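Local coordinates for protein UDP-galactopyranose mutase (Deinococcus radiodurans, PDB 3HDQ) that binds FAD and UDP-galactopyranose, and probably interconverts the pyranose and furanose forms of the sugar nucleotide as a flavin-dependent mutase, at residues A[32-37]-A[53-58]; A[122-127]-A[199-204]. All blocks are in the same frame, centred on the assembly; numbering follows the deposited sequence.

Overall arrangement
From the N terminus the chain enters the parallel FAD-binding sheet through strand 30-35, runs along helix 39-50 and returns as strand 55-58. Interaction 1 closes this short loop, a beta-alpha-beta unit at one end of the FAD. Interaction 2 opens only later: the chain leaves strand 118-122, passes through several helices and comes back in segment 199-204, tying the turn from the mixed sheet into helix 126-133 to the loop between helix 159-184 and strand 214-218. The two loops therefore follow in series, neither nesting nor crossing. Their centres lie about 42 Å apart on opposite sides of the chain's centre, interaction 1 near the adenine of FAD and interaction 2 near the uracil of the substrate.

Interaction 1. Residues A[32-37]-A[53-58]; sequences YLIVGA and QRVLIV. With FAD (flavin-adenine dinucleotide), chain L.
Strands 32-35 and 55-58 run parallel, 4.7 Å apart at closest approach and 18° from alignment, paired Y32 with V55 through V35 with V58 and joined by five backbone hydrogen bonds. That from I34 N to L56 O is nearly straight (2.8 Å, 174°), and G36 N to V58 O carries the pairing past the strand end. I34, V55 and I57 share a face covered by A45 of helix 39-50. With its CG1 anti to the carbonyl carbon (chi1 -58°), I34 lays CD1 on V55 CG1 at 3.7 Å, while its CG2 branch turns to I57. Both branches are gone with an alanine in its place, and a gap would probably open between V55 and I57 beneath the helix. On the other face L33 and L56 lie side by side, L33 CD1 4.0 Å from L56 CD2. Past the end of strand 32-35, A37 CB lies 3.9 Å from I57 CD1. V35 CG1 meets adenine N1A of FAD at 3.5 Å, and G36 CA approaches ribose O4B at 3.2 Å, where a side chain would collide. Branched apolar residues thus pack both faces of this Rossmann-type beta-alpha-beta unit's strand pair, and glycine lets the cofactor reach the backbone.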
loop_
_atom_site.group_PDB
_atom_site.type_symbol
_atom_site.label_atom_id
_atom_site.label_comp_id
_atom_site.label_asym_id
_atom_site.label_seq_id
_atom_site.Cartn_x
_atom_site.Cartn_y
_atom_site.Cartn_z
ATOM N N TYR A 32 -9.508 -7.833 -21.900
ATOM C CA TYR A 32 -10.314 -6.810 -21.233
ATOM C C TYR A 32 -9.473 -5.694 -20.649
ATOM O O TYR A 32 -8.499 -5.942 -19.927
ATOM C CB TYR A 32 -11.129 -7.412 -20.092
ATOM C CG TYR A 32 -12.192 -8.378 -20.508
ATOM C CD1 TYR A 32 -13.498 -7.956 -20.699
ATOM C CD2 TYR A 32 -11.905 -9.721 -20.679
ATOM C CE1 TYR A 32 -14.487 -8.842 -21.067
ATOM C CE2 TYR A 32 -12.885 -10.617 -21.042
ATOM C CZ TYR A 32 -14.175 -10.173 -21.243
ATOM O OH TYR A 32 -15.166 -11.062 -21.613
ATOM N N LEU A 33 -9.857 -4.464 -20.964
ATOM C CA LEU A 33 -9.370 -3.302 -20.242
ATOM C C LEU A 33 -10.461 -2.988 -19.222
ATOM O O LEU A 33 -11.624 -2.792 -19.588
ATOM C CB LEU A 33 -9.176 -2.125 -21.196
ATOM C CG LEU A 33 -9.027 -0.713 -20.631
ATOM C CD1 LEU A 33 -7.845 -0.647 -19.702
ATOM C CD2 LEU A 33 -8.857 0.290 -21.775
ATOM N N ILE A 34 -10.100 -2.985 -17.944
ATOM C CA ILE A 34 -11.061 -2.689 -16.891
ATOM C C ILE A 34 -10.759 -1.336 -16.250
ATOM O O ILE A 34 -9.676 -1.115 -15.714
ATOM C CB ILE A 34 -11.072 -3.791 -15.833
ATOM C CG1 ILE A 34 -11.410 -5.132 -16.480
ATOM C CG2 ILE A 34 -12.077 -3.486 -14.756
ATOM C CD1 ILE A 34 -11.605 -6.253 -15.462
ATOM N N VAL A 35 -11.718 -0.423 -16.340
ATOM C CA VAL A 35 -11.541 0.938 -15.837
ATOM C C VAL A 35 -12.112 1.068 -14.429
ATOM O O VAL A 35 -13.331 0.980 -14.230
ATOM C CB VAL A 35 -12.201 1.978 -16.767
ATOM C CG1 VAL A 35 -11.713 3.386 -16.425
ATOM C CG2 VAL A 35 -11.912 1.647 -18.238
ATOM N N GLY A 36 -11.219 1.264 -13.461
ATOM C CA GLY A 36 -11.582 1.347 -12.052
ATOM C C GLY A 36 -11.246 0.078 -11.286
ATOM O O GLY A 36 -11.601 -1.015 -11.723
ATOM N N ALA A 37 -10.568 0.219 -10.150
ATOM C CA ALA A 37 -10.171 -0.928 -9.333
ATOM C C ALA A 37 -10.914 -0.997 -7.986
ATOM O O ALA A 37 -10.369 -1.472 -6.984
ATOM C CB ALA A 37 -8.672 -0.925 -9.112
ATOM N N GLN A 53 -8.440 -15.172 -19.026
ATOM C CA GLN A 53 -8.442 -13.941 -19.803
ATOM C C GLN A 53 -7.369 -13.003 -19.310
ATOM O O GLN A 53 -7.179 -12.853 -18.108
ATOM C CB GLN A 53 -9.783 -13.246 -19.686
ATOM C CG GLN A 53 -10.944 -14.109 -20.105
ATOM C CD GLN A 53 -10.898 -14.423 -21.576
ATOM O OE1 GLN A 53 -10.788 -13.521 -22.412
ATOM N NE2 GLN A 53 -10.960 -15.703 -21.909
ATOM N N ARG A 54 -6.677 -12.360 -20.238
ATOM C CA ARG A 54 -5.690 -11.353 -19.882
ATOM C C ARG A 54 -6.358 -10.031 -19.540
ATOM O O ARG A 54 -7.153 -9.499 -20.315
ATOM C CB ARG A 54 -4.694 -11.158 -21.021
ATOM C CG ARG A 54 -3.661 -12.262 -21.098
ATOM C CD ARG A 54 -3.070 -12.348 -22.483
ATOM N NE ARG A 54 -2.075 -11.314 -22.731
ATOM C CZ ARG A 54 -1.699 -10.933 -23.945
ATOM N NH1 ARG A 54 -2.247 -11.496 -25.016
ATOM N NH2 ARG A 54 -0.783 -9.986 -24.088
ATOM N N VAL A 55 -6.020 -9.495 -18.379
ATOM C CA VAL A 55 -6.681 -8.301 -17.897
ATOM C C VAL A 55 -5.706 -7.150 -17.651
ATOM O O VAL A 55 -4.657 -7.333 -17.051
ATOM C CB VAL A 55 -7.481 -8.618 -16.613
ATOM C CG1 VAL A 55 -8.172 -7.373 -16.084
ATOM C CG2 VAL A 55 -8.496 -9.724 -16.901
ATOM N N LEU A 56 -6.044 -5.968 -18.153
ATOM C CA LEU A 56 -5.375 -4.761 -17.721
ATOM C C LEU A 56 -6.398 -3.983 -16.923
ATOM O O LEU A 56 -7.465 -3.634 -17.445
ATOM C CB LEU A 56 -4.882 -3.922 -18.905
ATOM C CG LEU A 56 -4.242 -2.590 -18.495
ATOM C CD1 LEU A 56 -2.973 -2.832 -17.693
ATOM C CD2 LEU A 56 -3.954 -1.706 -19.705
ATOM N N ILE A 57 -6.095 -3.744 -15.650
ATOM C CA ILE A 57 -6.995 -2.956 -14.823
ATOM C C ILE A 57 -6.349 -1.617 -14.527
ATOM O O ILE A 57 -5.193 -1.544 -14.123
ATOM C CB ILE A 57 -7.428 -3.694 -13.524
ATOM C CG1 ILE A 57 -8.570 -2.929 -12.838
ATOM C CG2 ILE A 57 -6.247 -3.877 -12.578
ATOM C CD1 ILE A 57 -9.278 -3.710 -11.712
ATOM N N VAL A 58 -7.097 -0.549 -14.753
ATOM C CA VAL A 58 -6.531 0.776 -14.623
ATOM C C VAL A 58 -7.343 1.621 -13.636
ATOM O O VAL A 58 -8.555 1.450 -13.502
ATOM C CB VAL A 58 -6.427 1.439 -16.010
ATOM C CG1 VAL A 58 -7.798 1.898 -16.501
ATOM C CG2 VAL A 58 -5.452 2.593 -15.980
HETATM P PA FAD L . -15.741 2.879 -6.866
HETATM O O1A FAD L . -15.199 2.551 -5.603
HETATM O O2A FAD L . -16.124 4.230 -6.871
HETATM O O5B FAD L . -14.615 2.635 -7.899
HETATM C C5B FAD L . -14.641 3.061 -9.208
HETATM C C4B FAD L . -13.236 3.398 -9.587
HETATM O O4B FAD L . -13.188 3.823 -10.901
HETATM C C3B FAD L . -12.762 4.564 -8.754
HETATM O O3B FAD L . -11.697 4.238 -7.925
HETATM C C2B FAD L . -12.341 5.586 -9.755
HETATM O O2B FAD L . -11.149 6.152 -9.364
HETATM C C1B FAD L . -12.215 4.790 -11.020
HETATM N N9A FAD L . -12.357 5.634 -12.202
HETATM C C8A FAD L . -13.362 6.455 -12.530
HETATM N N7A FAD L . -13.102 7.044 -13.670
HETATM C C5A FAD L . -11.925 6.617 -14.100
HETATM C C6A FAD L . -11.161 6.891 -15.212
HETATM N N6A FAD L . -11.637 7.593 -16.182
HETATM N N1A FAD L . -9.967 6.289 -15.386
HETATM C C2A FAD L . -9.508 5.425 -14.457
HETATM N N3A FAD L . -10.257 5.158 -13.367
HETATM C C4A FAD L . -11.436 5.744 -13.177
HETATM N N1 FAD L . -20.917 0.487 1.347
HETATM C C2 FAD L . -21.198 -0.446 2.263
HETATM O O2 FAD L . -21.549 -1.542 1.947
HETATM N N3 FAD L . -21.067 -0.124 3.554
HETATM C C4 FAD L . -20.657 1.114 3.918
HETATM O O4 FAD L . -20.537 1.413 5.058
HETATM C C4X FAD L . -20.395 2.041 2.977
HETATM N N5 FAD L . -20.005 3.275 3.354
HETATM C C5X FAD L . -19.739 4.201 2.412
HETATM C C6 FAD L . -19.328 5.452 2.805
HETATM C C7 FAD L . -19.052 6.399 1.860
HETATM C C7M FAD L . -18.619 7.747 2.266
HETATM C C8 FAD L . -19.169 6.100 0.533
HETATM C C8M FAD L . -18.867 7.167 -0.450
HETATM C C9 FAD L . -19.573 4.841 0.141
HETATM C C9A FAD L . -19.868 3.882 1.077
HETATM N N10 FAD L . -20.260 2.627 0.710
HETATM C C10 FAD L . -20.527 1.722 1.674
HETATM C "C1'" FAD L . -20.526 2.275 -0.707
HETATM C "C2'" FAD L . -19.310 1.752 -1.437
HETATM O "O2'" FAD L . -18.389 2.782 -1.436
HETATM C "C3'" FAD L . -19.594 1.371 -2.886
HETATM O "O3'" FAD L . -20.457 0.334 -3.046
HETATM C "C4'" FAD L . -18.399 0.742 -3.502
HETATM O "O4'" FAD L . -17.315 1.310 -2.832
HETATM C "C5'" FAD L . -18.427 1.038 -4.972
HETATM O "O5'" FAD L . -17.664 0.200 -5.759
HETATM P P FAD L . -17.422 0.588 -7.241
HETATM O O1P FAD L . -16.434 -0.257 -7.785
HETATM O O2P FAD L . -18.643 0.385 -7.925
HETATM O O3P FAD L . -17.023 2.095 -7.292
#

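Interaction 2. Residues A[122-127]-A[199-204]; sequences IPINLD and VPTRTN. With GDU (galactose-uridine-5'-diphosphate), chain K.
P123 places its CG over one face of the R202 guanidinium, 3.8 Å above the plane and over its centre, the two side chains crossing at a slant. An aliphatic ring suits this place because it packs against a flat cation without competing for its N-H groups; NH1 is hydrogen-bonded to the backbone O of R208. The arginine chain is extended from CG to NE, carrying the flat group from the 199-204 backbone across to the proline. The same proline ring turns its CB to P200 O, only 3.1 Å away, and its CG to P200 CD. The peptide bond before P123 is cis, a form that proline tolerates more readily than other residues.

The contact joins the turn between strand 118-122 and helix 126-133 to the loop after helix 159-184. N125 is the N-cap of helix 126-133: its OD1 accepts from T128 N in the first turn, while ND2 is held by D206 O. L126 N donates to N204 O at 3.1 Å, which satisfies a first-turn amide of the helix, and N125 CB lies against N204 O at 3.4 Å. Between the extended backbones, R202 N bonds to I124 O at 2.9 Å, and a water bridges I124 N to P200 O. T201 CG2 rests on I124 CB.

V199 divides its two methyls. CG1, anti to the backbone N (chi1 -176°), packs on P123 CA and CB, and V199 CG2, on the other branch, lies 3.7 Å from uracil C6 of the substrate. I122 crosses V199 at about a right angle and brings its CG1 to 3.9 Å from uracil O4, so two branched aliphatic side chains border the base. F175 packs on I122 and Y209 on V199; both are UDP-binding residues.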
loop_
_atom_site.group_PDB
_atom_site.type_symbol
_atom_site.label_atom_id
_atom_site.label_comp_id
_atom_site.label_asym_id
_atom_site.label_seq_id
_atom_site.Cartn_x
_atom_site.Cartn_y
_atom_site.Cartn_z
ATOM N N ILE A 122 -30.173 5.482 15.958
ATOM C CA ILE A 122 -30.761 5.541 14.622
ATOM C C ILE A 122 -30.252 4.270 13.963
ATOM O O ILE A 122 -29.070 3.952 14.090
ATOM C CB ILE A 122 -30.297 6.805 13.847
ATOM C CG1 ILE A 122 -30.906 6.850 12.449
ATOM C CG2 ILE A 122 -28.777 6.877 13.761
ATOM C CD1 ILE A 122 -32.251 7.523 12.399
ATOM N N PRO A 123 -31.132 3.496 13.309
ATOM C CA PRO A 123 -32.567 3.671 13.045
ATOM C C PRO A 123 -33.387 4.017 14.291
ATOM O O PRO A 123 -33.063 3.565 15.385
ATOM C CB PRO A 123 -33.003 2.291 12.535
ATOM C CG PRO A 123 -31.801 1.650 12.049
ATOM C CD PRO A 123 -30.658 2.172 12.872
ATOM N N ILE A 124 -34.435 4.819 14.119
ATOM C CA ILE A 124 -35.371 5.102 15.204
ATOM C C ILE A 124 -35.952 3.789 15.720
ATOM O O ILE A 124 -36.421 2.963 14.932
ATOM C CB ILE A 124 -36.527 6.016 14.727
ATOM C CG1 ILE A 124 -35.981 7.385 14.296
ATOM C CG2 ILE A 124 -37.605 6.137 15.816
ATOM C CD1 ILE A 124 -37.033 8.359 13.801
ATOM N N ASN A 125 -35.905 3.589 17.036
ATOM C CA ASN A 125 -36.524 2.411 17.647
ATOM C C ASN A 125 -37.267 2.722 18.950
ATOM O O ASN A 125 -37.404 3.887 19.330
ATOM C CB ASN A 125 -35.499 1.289 17.858
ATOM C CG ASN A 125 -34.530 1.572 19.000
ATOM O OD1 ASN A 125 -34.714 2.512 19.778
ATOM N ND2 ASN A 125 -33.491 0.745 19.105
ATOM N N LEU A 126 -37.729 1.669 19.625
ATOM C CA LEU A 126 -38.421 1.786 20.906
ATOM C C LEU A 126 -37.660 2.686 21.892
ATOM O O LEU A 126 -38.235 3.629 22.452
ATOM C CB LEU A 126 -38.673 0.383 21.494
ATOM C CG LEU A 126 -39.821 0.125 22.485
ATOM C CD1 LEU A 126 -39.352 -0.476 23.805
ATOM C CD2 LEU A 126 -40.701 1.356 22.708
ATOM N N ASP A 127 -36.373 2.407 22.090
ATOM C CA ASP A 127 -35.563 3.168 23.043
ATOM C C ASP A 127 -35.407 4.608 22.581
ATOM O O ASP A 127 -35.394 5.530 23.402
ATOM C CB ASP A 127 -34.170 2.530 23.236
ATOM C CG ASP A 127 -34.242 1.118 23.805
ATOM O OD1 ASP A 127 -34.990 0.901 24.775
ATOM O OD2 ASP A 127 -33.538 0.225 23.290
ATOM N N VAL A 199 -33.052 3.598 5.684
ATOM C CA VAL A 199 -33.005 3.478 7.130
ATOM C C VAL A 199 -34.375 3.095 7.666
ATOM O O VAL A 199 -35.231 3.946 7.867
ATOM C CB VAL A 199 -32.549 4.799 7.775
ATOM C CG1 VAL A 199 -32.413 4.644 9.273
ATOM C CG2 VAL A 199 -31.239 5.276 7.138
ATOM N N PRO A 200 -34.574 1.808 7.947
ATOM C CA PRO A 200 -35.906 1.371 8.378
ATOM C C PRO A 200 -36.253 1.916 9.769
ATOM O O PRO A 200 -35.350 2.154 10.574
ATOM C CB PRO A 200 -35.730 -0.142 8.450
ATOM C CG PRO A 200 -34.313 -0.278 9.046
ATOM C CD PRO A 200 -33.521 0.861 8.377
ATOM N N THR A 201 -37.534 2.136 10.042
ATOM C CA THR A 201 -37.975 2.418 11.403
ATOM C C THR A 201 -38.345 1.124 12.097
ATOM O O THR A 201 -38.894 0.222 11.485
ATOM C CB THR A 201 -39.154 3.397 11.463
ATOM O OG1 THR A 201 -39.859 3.374 10.212
ATOM C CG2 THR A 201 -38.640 4.821 11.761
ATOM N N ARG A 202 -38.020 1.031 13.380
ATOM C CA ARG A 202 -38.233 -0.200 14.121
ATOM C C ARG A 202 -39.150 0.025 15.303
ATOM O O ARG A 202 -39.157 1.106 15.892
ATOM C CB ARG A 202 -36.898 -0.752 14.617
ATOM C CG ARG A 202 -35.884 -0.956 13.511
ATOM C CD ARG A 202 -34.595 -1.515 14.064
ATOM N NE ARG A 202 -33.711 -1.963 13.002
ATOM C CZ ARG A 202 -32.390 -2.002 13.113
ATOM N NH1 ARG A 202 -31.806 -1.611 14.242
ATOM N NH2 ARG A 202 -31.654 -2.414 12.092
ATOM N N THR A 203 -39.917 -1.005 15.647
ATOM C CA THR A 203 -40.703 -1.006 16.875
ATOM C C THR A 203 -40.052 -1.877 17.958
ATOM O O THR A 203 -40.500 -1.875 19.105
ATOM C CB THR A 203 -42.139 -1.503 16.638
ATOM O OG1 THR A 203 -42.104 -2.849 16.151
ATOM C CG2 THR A 203 -42.852 -0.614 15.625
ATOM N N ASN A 204 -39.002 -2.617 17.596
ATOM C CA ASN A 204 -38.255 -3.409 18.577
ATOM C C ASN A 204 -37.145 -2.589 19.248
ATOM O O ASN A 204 -37.124 -1.355 19.139
ATOM C CB ASN A 204 -37.707 -4.697 17.945
ATOM C CG ASN A 204 -36.646 -4.433 16.887
ATOM O OD1 ASN A 204 -36.077 -3.348 16.826
ATOM N ND2 ASN A 204 -36.382 -5.432 16.040
HETATM N N1 GDU K . -30.662 9.625 6.898
HETATM C C2 GDU K . -30.948 10.502 7.743
HETATM N N3 GDU K . -30.665 10.748 8.950
HETATM C C4 GDU K . -29.824 9.847 9.488
HETATM C C5 GDU K . -29.369 8.727 8.631
HETATM C C6 GDU K . -29.806 8.667 7.357
HETATM O O2 GDU K . -31.812 11.491 7.202
HETATM O O4 GDU K . -29.423 9.963 10.644
HETATM C C1D GDU K . -31.132 9.622 5.542
HETATM C C2D GDU K . -30.403 10.518 4.511
HETATM O O2D GDU K . -31.248 10.911 3.436
HETATM C C3D GDU K . -29.298 9.583 4.064
HETATM C C4D GDU K . -30.127 8.315 3.869
HETATM O O4D GDU K . -31.097 8.323 4.920
HETATM O O3D GDU K . -28.676 10.052 2.870
HETATM C C5D GDU K . -29.348 7.028 3.642
HETATM O O5D GDU K . -28.613 6.846 4.867
HETATM P PA GDU K . -27.186 6.132 4.910
HETATM O O1A GDU K . -26.872 5.826 6.334
HETATM O O2A GDU K . -27.288 4.871 4.156
HETATM O O3A GDU K . -26.057 7.116 4.383
HETATM P PB GDU K . -24.711 6.601 3.729
HETATM O O1B GDU K . -24.045 7.883 3.391
HETATM O O2B GDU K . -24.827 5.825 2.470
HETATM O O3B GDU K . -23.739 5.846 4.761
HETATM C "C1'" GDU K . -22.610 4.965 4.594
HETATM C "C2'" GDU K . -23.124 3.524 4.395
HETATM C "C3'" GDU K . -24.159 3.285 5.519
HETATM C "C4'" GDU K . -23.388 3.243 6.872
HETATM C "C5'" GDU K . -22.529 4.533 6.993
HETATM C "C6'" GDU K . -21.495 4.485 8.153
HETATM O "O2'" GDU K . -23.647 3.324 3.069
HETATM O "O3'" GDU K . -24.876 2.060 5.244
HETATM O "O4'" GDU K . -22.566 2.057 6.879
HETATM O "O5'" GDU K . -21.835 5.035 5.816
HETATM O "O6'" GDU K . -21.953 5.180 9.337
HETATM O O HOH W 1 -35.439 5.117 11.479
#